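Local structure of nucleoside diphosphate kinase (Encephalitozoon cuniculi, 3MPD) at residues 9-14 and 72-77; 44-49 and 65-70; 94-99 and 111-116. The protein is a nucleoside diphosphate kinase that probably passes the gamma phosphate of ATP to nucleoside diphosphates through a phosphorylated enzyme intermediate, with magnesium as cofactor. One frame throughout, in Å; residues are numbered along the deposited sequence.

Contact 1. Residues 9-14 and 72-77; sequences FIMIKP and GMVLAM
I10 and M77 meet as an antiparallel hydrogen-bonded pair, I12 and L75 do the same two residues on, and M11 and A76 form the non-hydrogen-bonded pair between them. I10 N donates to M77 O at 3.0 Å, and M77 N returns to I10 O at 2.8 Å. The I12–L75 pair is less even: I12 N lies 2.9 Å from L75 O, but L75 N is 3.3 Å from I12 O. M11 CA adds a CA-H...O contact to L75 O.

The side chains of I10, I12, L75 and M77 share one face of the sheet. The bend of M77 at its last torsion (chi3 -75°) carries CE across to I12 CG1, 3.7 Å away, and within looser contact of I10 CG2. I12 and L75 run side by side, I12 CD1 lying loosely against L75 CD2. M11 and A76 belong to the other face. M11 lays CG across V74 CB at 3.8 Å, while F9 brings CZ to within 3.7 Å of A76 CB. Past the last pair, the P14 ring packs its CD on V74 CG1 (3.7 Å), and a water donates to both P14 O and M73 O.

Further out, W134 stacks on the F9 ring, M69 of helix 62-69 packs on M11 and V74, and L75 reaches S39 of the second subunit. Strand 35-42 flanks 74-80 on its far side, and 118-120 flanks 7-12. This is the central strand pair of the four-stranded antiparallel sheet in the ferredoxin-like NDP kinase fold, with F9 and M11 touching H119, by similarity the histidine that carries the phosphate in the intermediate.

Contact 2. Residues 44-49 and 65-70; sequences PKREVL and MVEDMM
L49 is directed toward 65-70 and splits its two methyls between different partners. With CG beside the backbone N (chi1 -73°), L49 CD1 settles 3.5 Å from M70 CG and also rests on V66 O, while L49 CD2 lies 3.6 Å from M69 CB. Nearer its backbone, L49 CB meets V66 CG1 at 3.9 Å.

R46 goes round the outside of this apolar patch. Its chain runs extended, then turns at chi3 (-66°), which swings the guanidinium across to E67. There R46 NH2 and E67 OE2 form a salt bridge of 2.7 Å. The bond is not straight, and the guanidinium and carboxylate planes stand 77° apart; OE2 is met on its syn side but somewhat out of the carboxylate plane, and is tilted from the guanidinium plane. E67 starts off away and comes back through a bend at chi2. M70 crosses R46 obliquely: SD sits over the centre of one guanidinium face, and M70 CE comes within 3.5 Å of R46 NH2. The charged group thus has the carboxylate near its edge and the thioether over one face; E50 is a second, long and weak partner.

P44 sets its CG 3.4 Å from M69 O. The contact joins the start of helix 46-52 to the C-terminal part of 62-69, with W134 of helix 124-134 packed on P44 and L49, and V74 of strand 74-80 against P44 and M69.

Contact 3. Residues 94-99 and 111-116; sequences ETNPQA and VSTGKN
Two donors grip N96 OD1, and the carboxamide they hold lies against T113 across the contact. Q98 N, 3.0 Å from N96 OD1, closes an Asx turn, approaching from above the carbonyl plane. The second donor is a water 2.9 Å from N96 OD1, which also donates to V111 O at 2.6 Å and so ties the two loops together. The other end of the carboxamide is held as well: N96 ND2 donates to Q98 OE1 at 3.1 Å, on a lone pair, with OE1 somewhat out of the N96 amide plane. With both ends bonded, the rotation of the N96 amide is fixed, and T113 CG2 lies against it, 3.5 Å from N96 CG.

The direct bond between the loops is made by N116. Its CG stands between the backbone N and the carbonyl carbon (chi1 64°), a torsion that turns the carboxamide toward T95. N116 ND2 then reaches T95 O at 3.0 Å, nearly straight (172° at the hydrogen), in the amide plane and on a lone pair of the carbonyl. Between this bond and the water bridge sits P97, buried and pointing at the other loop: P97 CG lies 3.4 Å from S112 O and also touches N116 CB, the two side chains crossing at about a right angle. On its own side, S112 OG accepts from K115 N in an ST motif that shapes the turn.

N116 OD1 is taken by K13 NZ, and R106 NE bonds to N116 O. The lysine charge would probably polarise the amide and strengthen ND2 as a donor to T95 O. Even in this nucleotide-free model, hydrogen bonds through N116 link T95, N116, K13 and R106, four of the residues that bind ATP by similarity.

How the contacts relate
From the N terminus, strand 7-12 comes first, and contact 1 closes a long loop when 72-77 returns beside it. Contact 2 closes a shorter loop within that one, bringing 44-49 and 65-70 together just before the chain enters strand 74-80. Contact 3 follows in series, drawing together the loops on either side of helix 105-109. Contacts 1 and 2 touch directly: M69 packs on K13 and P14, and P44 meets G72, so the helical pair sits against one end of the central strands. Contact 3 reaches contact 1 at K13, but does not touch contact 2. Together they tie sheet, helix pair and nucleotide-site loops around K13.

Contact 1. Residues 9-14 and 72-77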
ATOM      1  N   PHE A   9       2.338  -7.184  11.799  1.00 26.14           N
ATOM      2  CA  PHE A   9       1.119  -6.894  11.073  1.00 25.21           C
ATOM      3  C   PHE A   9       0.675  -5.484  11.401  1.00 24.60           C
ATOM      4  O   PHE A   9       0.505  -5.135  12.563  1.00 24.34           O
ATOM      5  CB  PHE A   9       0.013  -7.905  11.414  1.00 26.41           C
ATOM      6  CG  PHE A   9      -1.262  -7.651  10.681  1.00 25.93           C
ATOM      7  CD1 PHE A   9      -1.337  -7.878   9.309  1.00 24.22           C
ATOM      8  CD2 PHE A   9      -2.371  -7.148  11.352  1.00 25.68           C
ATOM      9  CE1 PHE A   9      -2.495  -7.611   8.599  1.00 26.73           C
ATOM     10  CE2 PHE A   9      -3.558  -6.894  10.662  1.00 29.71           C
ATOM     11  CZ  PHE A   9      -3.616  -7.113   9.275  1.00 26.76           C
ATOM     12  N   ILE A  10       0.505  -4.677  10.366  1.00 24.55           N
ATOM     13  CA  ILE A  10       0.157  -3.264  10.534  1.00 23.76           C
ATOM     14  C   ILE A  10      -1.107  -3.019   9.728  1.00 23.78           C
ATOM     15  O   ILE A  10      -1.135  -3.271   8.525  1.00 24.57           O
ATOM     16  CB  ILE A  10       1.250  -2.338   9.984  1.00 22.41           C
ATOM     17  CG1 ILE A  10       2.636  -2.652  10.597  1.00 22.54           C
ATOM     18  CG2 ILE A  10       0.866  -0.846  10.178  1.00 23.54           C
ATOM     19  CD1 ILE A  10       2.757  -2.447  12.163  1.00 21.69           C
ATOM     20  N   MET A  11      -2.129  -2.467  10.368  1.00 23.67           N
ATOM     21  CA  MET A  11      -3.387  -2.250   9.676  1.00 22.69           C
ATOM     22  C   MET A  11      -3.862  -0.833   9.904  1.00 21.97           C
ATOM     23  O   MET A  11      -4.052  -0.408  11.059  1.00 22.14           O
ATOM     24  CB  MET A  11      -4.421  -3.280  10.157  1.00 23.97           C
ATOM     25  CG  MET A  11      -5.800  -3.133   9.547  1.00 25.67           C
ATOM     26  SD  MET A  11      -6.890  -4.494  10.071  1.00 30.86           S
ATOM     27  CE  MET A  11      -6.799  -4.420  11.864  1.00 30.87           C
ATOM     28  N   ILE A  12      -4.049  -0.102   8.807  1.00 20.85           N
ATOM     29  CA  ILE A  12      -4.610   1.246   8.886  1.00 20.25           C
ATOM     30  C   ILE A  12      -6.123   1.126   9.056  1.00 21.62           C
ATOM     31  O   ILE A  12      -6.797   0.503   8.207  1.00 22.32           O
ATOM     32  CB  ILE A  12      -4.281   2.103   7.646  1.00 20.12           C
ATOM     33  CG1 ILE A  12      -2.766   2.142   7.417  1.00 18.70           C
ATOM     34  CG2 ILE A  12      -4.934   3.537   7.762  1.00 17.89           C
ATOM     35  CD1 ILE A  12      -2.338   3.042   6.219  1.00 19.86           C
ATOM     36  N   LYS A  13      -6.639   1.735  10.131  1.00 20.75           N
ATOM     37  CA  LYS A  13      -8.056   1.583  10.528  1.00 21.62           C
ATOM     38  C   LYS A  13      -8.940   2.423   9.611  1.00 21.74           C
ATOM     39  O   LYS A  13      -8.451   3.398   9.013  1.00 21.45           O
ATOM     40  CB  LYS A  13      -8.233   1.995  12.007  1.00 21.11           C
ATOM     41  CG  LYS A  13      -7.413   1.111  12.965  1.00 20.66           C
ATOM     42  CD  LYS A  13      -7.868   1.249  14.416  1.00 22.31           C
ATOM     43  CE  LYS A  13      -7.213   0.145  15.257  1.00 22.71           C
ATOM     44  NZ  LYS A  13      -7.379   0.488  16.698  1.00 21.90           N
ATOM     45  N   PRO A  14     -10.236   2.070   9.501  1.00 22.98           N
ATOM     46  CA  PRO A  14     -11.096   2.629   8.447  1.00 22.71           C
ATOM     47  C   PRO A  14     -11.144   4.156   8.407  1.00 22.22           C
ATOM     48  O   PRO A  14     -11.142   4.729   7.336  1.00 20.79           O
ATOM     49  CB  PRO A  14     -12.499   2.070   8.799  1.00 24.07           C
ATOM     50  CG  PRO A  14     -12.227   0.819   9.561  1.00 24.11           C
ATOM     51  CD  PRO A  14     -10.985   1.118  10.370  1.00 23.68           C
ATOM     52  N   GLY A  72     -15.628   0.484   7.307  1.00 31.77           N
ATOM     53  CA  GLY A  72     -15.017   0.739   6.016  1.00 29.78           C
ATOM     54  C   GLY A  72     -13.750  -0.038   5.752  1.00 28.25           C
ATOM     55  O   GLY A  72     -13.296  -0.827   6.588  1.00 27.94           O
ATOM     56  N   MET A  73     -13.204   0.191   4.560  1.00 27.85           N
ATOM     57  CA  MET A  73     -12.004  -0.480   4.083  0.50 26.47           C
ATOM     58  C   MET A  73     -10.826  -0.187   5.007  1.00 25.26           C
ATOM     59  O   MET A  73     -10.676   0.957   5.500  1.00 23.22           O
ATOM     60  CB  MET A  73     -11.701   0.025   2.678  0.50 26.95           C
ATOM     61  CG  MET A  73     -10.768  -0.830   1.839  0.50 26.19           C
ATOM     62  SD  MET A  73     -10.373   0.114   0.358  0.50 26.63           S
ATOM     63  CE  MET A  73      -8.978   1.084   0.928  0.50 25.36           C
ATOM     64  N   VAL A  74     -10.008  -1.217   5.248  1.00 24.78           N
ATOM     65  CA  VAL A  74      -8.751  -1.077   5.977  1.00 23.59           C
ATOM     66  C   VAL A  74      -7.640  -1.390   4.987  1.00 23.99           C
ATOM     67  O   VAL A  74      -7.889  -2.071   3.992  1.00 25.07           O
ATOM     68  CB  VAL A  74      -8.633  -2.044   7.222  1.00 24.34           C
ATOM     69  CG1 VAL A  74      -9.674  -1.703   8.295  1.00 22.80           C
ATOM     70  CG2 VAL A  74      -8.752  -3.510   6.833  1.00 25.20           C
ATOM     71  N   LEU A  75      -6.431  -0.883   5.249  1.00 22.56           N
ATOM     72  CA  LEU A  75      -5.226  -1.324   4.528  1.00 22.93           C
ATOM     73  C   LEU A  75      -4.349  -2.205   5.419  1.00 23.07           C
ATOM     74  O   LEU A  75      -3.701  -1.716   6.363  1.00 21.73           O
ATOM     75  CB  LEU A  75      -4.428  -0.134   3.953  1.00 21.47           C
ATOM     76  CG  LEU A  75      -3.172  -0.451   3.110  1.00 21.48           C
ATOM     77  CD1 LEU A  75      -3.542  -1.254   1.851  1.00 19.98           C
ATOM     78  CD2 LEU A  75      -2.430   0.834   2.723  1.00 17.83           C
ATOM     79  N   ALA A  76      -4.351  -3.497   5.119  1.00 23.41           N
ATOM     80  CA  ALA A  76      -3.610  -4.487   5.887  1.00 24.54           C
ATOM     81  C   ALA A  76      -2.235  -4.725   5.259  1.00 24.43           C
ATOM     82  O   ALA A  76      -2.139  -4.956   4.046  1.00 25.98           O
ATOM     83  CB  ALA A  76      -4.391  -5.793   5.945  1.00 25.25           C
ATOM     84  N   MET A  77      -1.189  -4.699   6.088  1.00 23.66           N
ATOM     85  CA  MET A  77       0.196  -4.820   5.603  1.00 23.94           C
ATOM     86  C   MET A  77       1.039  -5.718   6.472  1.00 23.80           C
ATOM     87  O   MET A  77       0.788  -5.852   7.674  1.00 24.02           O
ATOM     88  CB  MET A  77       0.896  -3.421   5.609  1.00 21.81           C
ATOM     89  CG  MET A  77       0.336  -2.456   4.590  1.00 21.92           C
ATOM     90  SD  MET A  77       0.792  -0.710   4.822  1.00 22.98           S
ATOM     91  CE  MET A  77      -0.233  -0.234   6.190  1.00 19.35           C
TER
HETATM   92  O   HOH W   1     -12.258   3.182   5.265  1.00 11.41           O

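Contact 2. Residues 44-49 and 65-70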
ATOM      1  N   PRO A  44     -13.389  -5.409   6.476  1.00 38.34           N
ATOM      2  CA  PRO A  44     -13.299  -6.489   7.453  1.00 39.12           C
ATOM      3  C   PRO A  44     -14.650  -7.188   7.740  1.00 41.60           C
ATOM      4  O   PRO A  44     -15.688  -6.532   7.825  1.00 41.80           O
ATOM      5  CB  PRO A  44     -12.803  -5.790   8.716  1.00 38.29           C
ATOM      6  CG  PRO A  44     -12.135  -4.523   8.243  1.00 36.18           C
ATOM      7  CD  PRO A  44     -12.939  -4.119   7.035  1.00 37.00           C
ATOM      8  N   LYS A  45     -14.593  -8.510   7.868  1.00 47.63           N
ATOM      9  CA  LYS A  45     -15.741  -9.336   8.236  1.00 49.74           C
ATOM     10  C   LYS A  45     -15.873  -9.397   9.771  1.00 47.35           C
ATOM     11  O   LYS A  45     -14.871  -9.449  10.499  1.00 44.05           O
ATOM     12  CB  LYS A  45     -15.577 -10.744   7.655  1.00 51.77           C
ATOM     13  CG  LYS A  45     -15.731 -10.849   6.130  1.00 56.22           C
ATOM     14  CD  LYS A  45     -17.106 -10.376   5.681  1.00 60.04           C
ATOM     15  CE  LYS A  45     -17.637 -11.223   4.545  1.00 66.41           C
ATOM     16  NZ  LYS A  45     -19.129 -11.289   4.602  1.00 70.24           N
ATOM     17  N   ARG A  46     -17.105  -9.388  10.269  1.00 48.98           N
ATOM     18  CA  ARG A  46     -17.321  -9.442  11.721  1.00 48.22           C
ATOM     19  C   ARG A  46     -16.550 -10.583  12.419  1.00 46.87           C
ATOM     20  O   ARG A  46     -15.902 -10.367  13.442  1.00 44.39           O
ATOM     21  CB  ARG A  46     -18.810  -9.534  12.025  1.00 51.66           C
ATOM     22  CG  ARG A  46     -19.119  -9.740  13.497  1.00 53.67           C
ATOM     23  CD  ARG A  46     -20.615  -9.921  13.692  1.00 61.72           C
ATOM     24  NE  ARG A  46     -21.304  -8.680  13.351  1.00 65.15           N
ATOM     25  CZ  ARG A  46     -21.352  -7.605  14.138  1.00 64.09           C
ATOM     26  NH1 ARG A  46     -20.770  -7.612  15.337  1.00 60.88           N
ATOM     27  NH2 ARG A  46     -22.004  -6.522  13.728  1.00 66.78           N
ATOM     28  N   GLU A  47     -16.601 -11.775  11.830  1.00 49.29           N
ATOM     29  CA  GLU A  47     -15.989 -12.977  12.399  1.00 50.03           C
ATOM     30  C   GLU A  47     -14.477 -12.837  12.487  1.00 46.42           C
ATOM     31  O   GLU A  47     -13.884 -13.196  13.501  1.00 45.35           O
ATOM     32  CB  GLU A  47     -16.344 -14.231  11.575  1.00 53.86           C
ATOM     33  CG  GLU A  47     -17.769 -14.246  11.009  1.00 61.46           C
ATOM     34  CD  GLU A  47     -17.902 -13.477   9.681  1.00 64.80           C
ATOM     35  OE1 GLU A  47     -18.446 -12.344   9.706  1.00 64.18           O
ATOM     36  OE2 GLU A  47     -17.466 -14.007   8.621  1.00 67.85           O
ATOM     37  N   VAL A  48     -13.851 -12.342  11.420  1.00 45.24           N
ATOM     38  CA  VAL A  48     -12.417 -12.083  11.455  1.00 43.66           C
ATOM     39  C   VAL A  48     -12.011 -11.083  12.563  1.00 40.50           C
ATOM     40  O   VAL A  48     -11.033 -11.316  13.270  1.00 38.98           O
ATOM     41  CB  VAL A  48     -11.844 -11.676  10.070  1.00 44.71           C
ATOM     42  CG1 VAL A  48     -12.484 -10.414   9.553  1.00 46.02           C
ATOM     43  CG2 VAL A  48     -10.326 -11.477  10.140  1.00 44.61           C
ATOM     44  N   LEU A  49     -12.772 -10.000  12.730  1.00 39.57           N
ATOM     45  CA  LEU A  49     -12.487  -9.010  13.787  1.00 37.70           C
ATOM     46  C   LEU A  49     -12.559  -9.601  15.196  1.00 38.00           C
ATOM     47  O   LEU A  49     -11.701  -9.323  16.041  1.00 37.63           O
ATOM     48  CB  LEU A  49     -13.414  -7.802  13.671  1.00 37.11           C
ATOM     49  CG  LEU A  49     -13.092  -6.879  12.496  1.00 37.34           C
ATOM     50  CD1 LEU A  49     -14.204  -5.889  12.309  1.00 37.25           C
ATOM     51  CD2 LEU A  49     -11.746  -6.176  12.678  1.00 36.78           C
ATOM     52  N   MET A  65     -16.316  -1.739  19.807  1.00 32.19           N
ATOM     53  CA  MET A  65     -14.936  -1.742  19.269  1.00 32.88           C
ATOM     54  C   MET A  65     -14.901  -2.525  17.946  1.00 32.32           C
ATOM     55  O   MET A  65     -14.278  -2.097  16.984  1.00 32.56           O
ATOM     56  CB  MET A  65     -13.903  -2.320  20.269  1.00 32.85           C
ATOM     57  CG  MET A  65     -13.837  -1.633  21.647  1.00 36.24           C
ATOM     58  SD  MET A  65     -12.367  -1.985  22.709  1.00 43.51           S
ATOM     59  CE  MET A  65     -12.795  -3.458  23.655  1.00 39.79           C
ATOM     60  N   VAL A  66     -15.588  -3.662  17.891  1.00 32.11           N
ATOM     61  CA  VAL A  66     -15.670  -4.432  16.642  1.00 32.91           C
ATOM     62  C   VAL A  66     -16.421  -3.646  15.538  1.00 35.32           C
ATOM     63  O   VAL A  66     -15.990  -3.609  14.369  1.00 34.90           O
ATOM     64  CB  VAL A  66     -16.296  -5.842  16.875  1.00 34.44           C
ATOM     65  CG1 VAL A  66     -16.604  -6.547  15.543  1.00 34.27           C
ATOM     66  CG2 VAL A  66     -15.384  -6.683  17.754  1.00 32.17           C
ATOM     67  N   GLU A  67     -17.528  -3.017  15.920  1.00 41.12           N
ATOM     68  CA  GLU A  67     -18.367  -2.255  14.995  1.00 43.23           C
ATOM     69  C   GLU A  67     -17.582  -1.136  14.335  1.00 41.59           C
ATOM     70  O   GLU A  67     -17.698  -0.935  13.123  1.00 41.59           O
ATOM     71  CB  GLU A  67     -19.546  -1.648  15.746  1.00 45.52           C
ATOM     72  CG  GLU A  67     -20.918  -1.880  15.110  1.00 51.99           C
ATOM     73  CD  GLU A  67     -21.453  -3.292  15.360  1.00 58.66           C
ATOM     74  OE1 GLU A  67     -22.387  -3.467  16.194  1.00 61.02           O
ATOM     75  OE2 GLU A  67     -20.925  -4.230  14.714  1.00 60.09           O
ATOM     76  N   ASP A  68     -16.794  -0.420  15.141  1.00 40.11           N
ATOM     77  CA  ASP A  68     -15.919   0.646  14.663  1.00 39.46           C
ATOM     78  C   ASP A  68     -14.951   0.155  13.581  1.00 37.84           C
ATOM     79  O   ASP A  68     -14.600   0.911  12.663  1.00 37.94           O
ATOM     80  CB  ASP A  68     -15.103   1.261  15.818  1.00 38.89           C
ATOM     81  CG  ASP A  68     -15.935   2.183  16.732  1.00 43.22           C
ATOM     82  OD1 ASP A  68     -17.041   2.641  16.335  1.00 46.47           O
ATOM     83  OD2 ASP A  68     -15.460   2.454  17.866  1.00 45.87           O
ATOM     84  N   MET A  69     -14.501  -1.093  13.695  1.00 36.61           N
ATOM     85  CA  MET A  69     -13.536  -1.625  12.734  1.00 34.96           C
ATOM     86  C   MET A  69     -14.246  -2.119  11.475  1.00 35.58           C
ATOM     87  O   MET A  69     -13.593  -2.453  10.498  1.00 34.41           O
ATOM     88  CB  MET A  69     -12.665  -2.722  13.358  1.00 34.17           C
ATOM     89  CG  MET A  69     -11.555  -2.178  14.251  1.00 33.06           C
ATOM     90  SD  MET A  69     -10.346  -1.262  13.279  1.00 32.05           S
ATOM     91  CE  MET A  69      -9.602  -2.588  12.348  1.00 29.82           C
ATOM     92  N   MET A  70     -15.579  -2.135  11.494  1.00 36.50           N
ATOM     93  CA  MET A  70     -16.355  -2.602  10.341  1.00 37.83           C
ATOM     94  C   MET A  70     -16.886  -1.487   9.424  1.00 37.25           C
ATOM     95  O   MET A  70     -17.549  -1.780   8.417  1.00 38.38           O
ATOM     96  CB  MET A  70     -17.510  -3.487  10.807  1.00 40.75           C
ATOM     97  CG  MET A  70     -17.234  -4.978  10.716  1.00 42.61           C
ATOM     98  SD  MET A  70     -18.300  -5.775  11.896  1.00 54.53           S
ATOM     99  CE  MET A  70     -19.915  -5.677  11.101  1.00 55.29           C
TER

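Contact 3. Residues 94-99 and 111-116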
ATOM      1  N   GLU A  94       1.323   4.954  22.219  1.00 22.06           N
ATOM      2  CA  GLU A  94       0.329   4.433  23.192  1.00 25.39           C
ATOM      3  C   GLU A  94      -1.094   4.289  22.667  1.00 23.53           C
ATOM      4  O   GLU A  94      -1.557   5.086  21.861  1.00 22.23           O
ATOM      5  CB  GLU A  94       0.284   5.351  24.429  1.00 25.95           C
ATOM      6  CG  GLU A  94       0.956   4.717  25.635  1.00 36.58           C
ATOM      7  CD  GLU A  94       2.465   4.802  25.573  1.00 44.88           C
ATOM      8  OE1 GLU A  94       3.131   3.999  26.263  1.00 49.70           O
ATOM      9  OE2 GLU A  94       2.990   5.673  24.831  1.00 48.35           O
ATOM     10  N   THR A  95      -1.799   3.286  23.173  1.00 21.02           N
ATOM     11  CA  THR A  95      -3.168   3.052  22.792  1.00 21.26           C
ATOM     12  C   THR A  95      -3.997   4.357  22.768  1.00 21.39           C
ATOM     13  O   THR A  95      -4.661   4.644  21.780  1.00 21.28           O
ATOM     14  CB  THR A  95      -3.808   2.045  23.757  1.00 24.47           C
ATOM     15  OG1 THR A  95      -3.107   0.803  23.627  1.00 25.16           O
ATOM     16  CG2 THR A  95      -5.300   1.843  23.435  1.00 22.48           C
ATOM     17  N   ASN A  96      -3.952   5.121  23.850  1.00 21.12           N
ATOM     18  CA  ASN A  96      -4.650   6.382  23.936  1.00 22.29           C
ATOM     19  C   ASN A  96      -3.779   7.491  23.328  1.00 21.57           C
ATOM     20  O   ASN A  96      -2.699   7.805  23.866  1.00 21.41           O
ATOM     21  CB  ASN A  96      -5.026   6.698  25.400  1.00 23.53           C
ATOM     22  CG  ASN A  96      -5.914   7.942  25.536  1.00 26.53           C
ATOM     23  OD1 ASN A  96      -5.981   8.759  24.633  1.00 26.23           O
ATOM     24  ND2 ASN A  96      -6.588   8.082  26.678  1.00 26.00           N
ATOM     25  N   PRO A  97      -4.244   8.105  22.222  1.00 21.10           N
ATOM     26  CA  PRO A  97      -3.425   9.165  21.591  1.00 20.95           C
ATOM     27  C   PRO A  97      -3.076  10.332  22.514  1.00 23.08           C
ATOM     28  O   PRO A  97      -2.017  10.953  22.303  1.00 23.71           O
ATOM     29  CB  PRO A  97      -4.297   9.642  20.403  1.00 20.20           C
ATOM     30  CG  PRO A  97      -5.189   8.438  20.101  1.00 19.67           C
ATOM     31  CD  PRO A  97      -5.504   7.879  21.483  1.00 20.57           C
ATOM     32  N   GLN A  98      -3.895  10.623  23.531  1.00 25.02           N
ATOM     33  CA  GLN A  98      -3.520  11.690  24.518  1.00 27.95           C
ATOM     34  C   GLN A  98      -2.249  11.330  25.282  1.00 27.23           C
ATOM     35  O   GLN A  98      -1.519  12.205  25.750  1.00 28.35           O
ATOM     36  CB  GLN A  98      -4.605  11.973  25.590  1.00 29.90           C
ATOM     37  CG  GLN A  98      -6.047  11.914  25.223  1.00 33.72           C
ATOM     38  CD  GLN A  98      -6.981  12.019  26.468  1.00 40.40           C
ATOM     39  OE1 GLN A  98      -7.469  11.003  27.004  1.00 39.29           O
ATOM     40  NE2 GLN A  98      -7.208  13.262  26.941  1.00 42.96           N
ATOM     41  N   ALA A  99      -1.980  10.040  25.425  1.00 26.89           N
ATOM     42  CA  ALA A  99      -0.776   9.604  26.152  1.00 27.63           C
ATOM     43  C   ALA A  99       0.424   9.328  25.224  1.00 26.34           C
ATOM     44  O   ALA A  99       1.552   9.252  25.712  1.00 27.26           O
ATOM     45  CB  ALA A  99      -1.073   8.366  27.056  1.00 27.69           C
ATOM     46  N   VAL A 111      -6.937  11.286  18.049  1.00 23.20           N
ATOM     47  CA  VAL A 111      -7.617  11.952  19.161  1.00 25.83           C
ATOM     48  C   VAL A 111      -8.243  10.973  20.178  1.00 27.59           C
ATOM     49  O   VAL A 111      -8.080  11.144  21.402  1.00 30.53           O
ATOM     50  CB  VAL A 111      -8.614  13.051  18.670  1.00 26.89           C
ATOM     51  CG1 VAL A 111      -9.429  13.623  19.853  1.00 30.03           C
ATOM     52  CG2 VAL A 111      -7.863  14.171  18.001  1.00 27.96           C
ATOM     53  N   SER A 112      -8.970   9.976  19.702  1.00 27.00           N
ATOM     54  CA  SER A 112      -9.624   9.035  20.615  1.00 27.66           C
ATOM     55  C   SER A 112      -8.990   7.632  20.624  1.00 25.21           C
ATOM     56  O   SER A 112      -8.310   7.235  19.670  1.00 23.52           O
ATOM     57  CB  SER A 112     -11.127   8.958  20.278  1.00 29.47           C
ATOM     58  OG  SER A 112     -11.251   8.351  19.008  1.00 33.22           O
ATOM     59  N   THR A 113      -9.238   6.877  21.695  1.00 25.20           N
ATOM     60  CA  THR A 113      -8.777   5.492  21.802  1.00 26.36           C
ATOM     61  C   THR A 113      -9.406   4.550  20.774  1.00 28.36           C
ATOM     62  O   THR A 113      -8.740   3.598  20.330  1.00 29.51           O
ATOM     63  CB  THR A 113      -8.966   4.912  23.207  1.00 27.47           C
ATOM     64  OG1 THR A 113     -10.377   4.840  23.554  1.00 29.66           O
ATOM     65  CG2 THR A 113      -8.253   5.783  24.194  1.00 25.03           C
ATOM     66  N   GLY A 114     -10.659   4.819  20.390  1.00 28.97           N
ATOM     67  CA  GLY A 114     -11.372   3.999  19.379  1.00 31.26           C
ATOM     68  C   GLY A 114     -10.955   4.290  17.933  1.00 30.73           C
ATOM     69  O   GLY A 114     -10.935   3.398  17.084  1.00 32.26           O
ATOM     70  N   LYS A 115     -10.602   5.539  17.654  1.00 28.95           N
ATOM     71  CA  LYS A 115     -10.128   5.915  16.332  1.00 27.09           C
ATOM     72  C   LYS A 115      -8.685   6.317  16.410  1.00 24.31           C
ATOM     73  O   LYS A 115      -8.301   7.451  16.091  1.00 24.46           O
ATOM     74  CB  LYS A 115     -11.039   6.993  15.770  1.00 28.50           C
ATOM     75  CG  LYS A 115     -12.391   6.343  15.470  1.00 31.37           C
ATOM     76  CD  LYS A 115     -13.498   7.293  15.474  1.00 35.20           C
ATOM     77  CE  LYS A 115     -14.802   6.483  15.584  1.00 36.76           C
ATOM     78  NZ  LYS A 115     -15.610   6.780  14.409  1.00 37.55           N
ATOM     79  N   ASN A 116      -7.873   5.371  16.858  1.00 22.30           N
ATOM     80  CA  ASN A 116      -6.470   5.652  17.100  1.00 20.87           C
ATOM     81  C   ASN A 116      -5.615   5.196  15.898  1.00 19.10           C
ATOM     82  O   ASN A 116      -4.518   4.745  16.092  1.00 19.27           O
ATOM     83  CB  ASN A 116      -6.018   5.036  18.416  1.00 20.66           C
ATOM     84  CG  ASN A 116      -6.082   3.516  18.420  1.00 21.21           C
ATOM     85  OD1 ASN A 116      -6.572   2.871  17.479  1.00 21.97           O
ATOM     86  ND2 ASN A 116      -5.558   2.932  19.487  1.00 21.69           N
TER
HETATM   87  O   HOH W   2      -8.407   9.913  23.612  1.00 34.16           O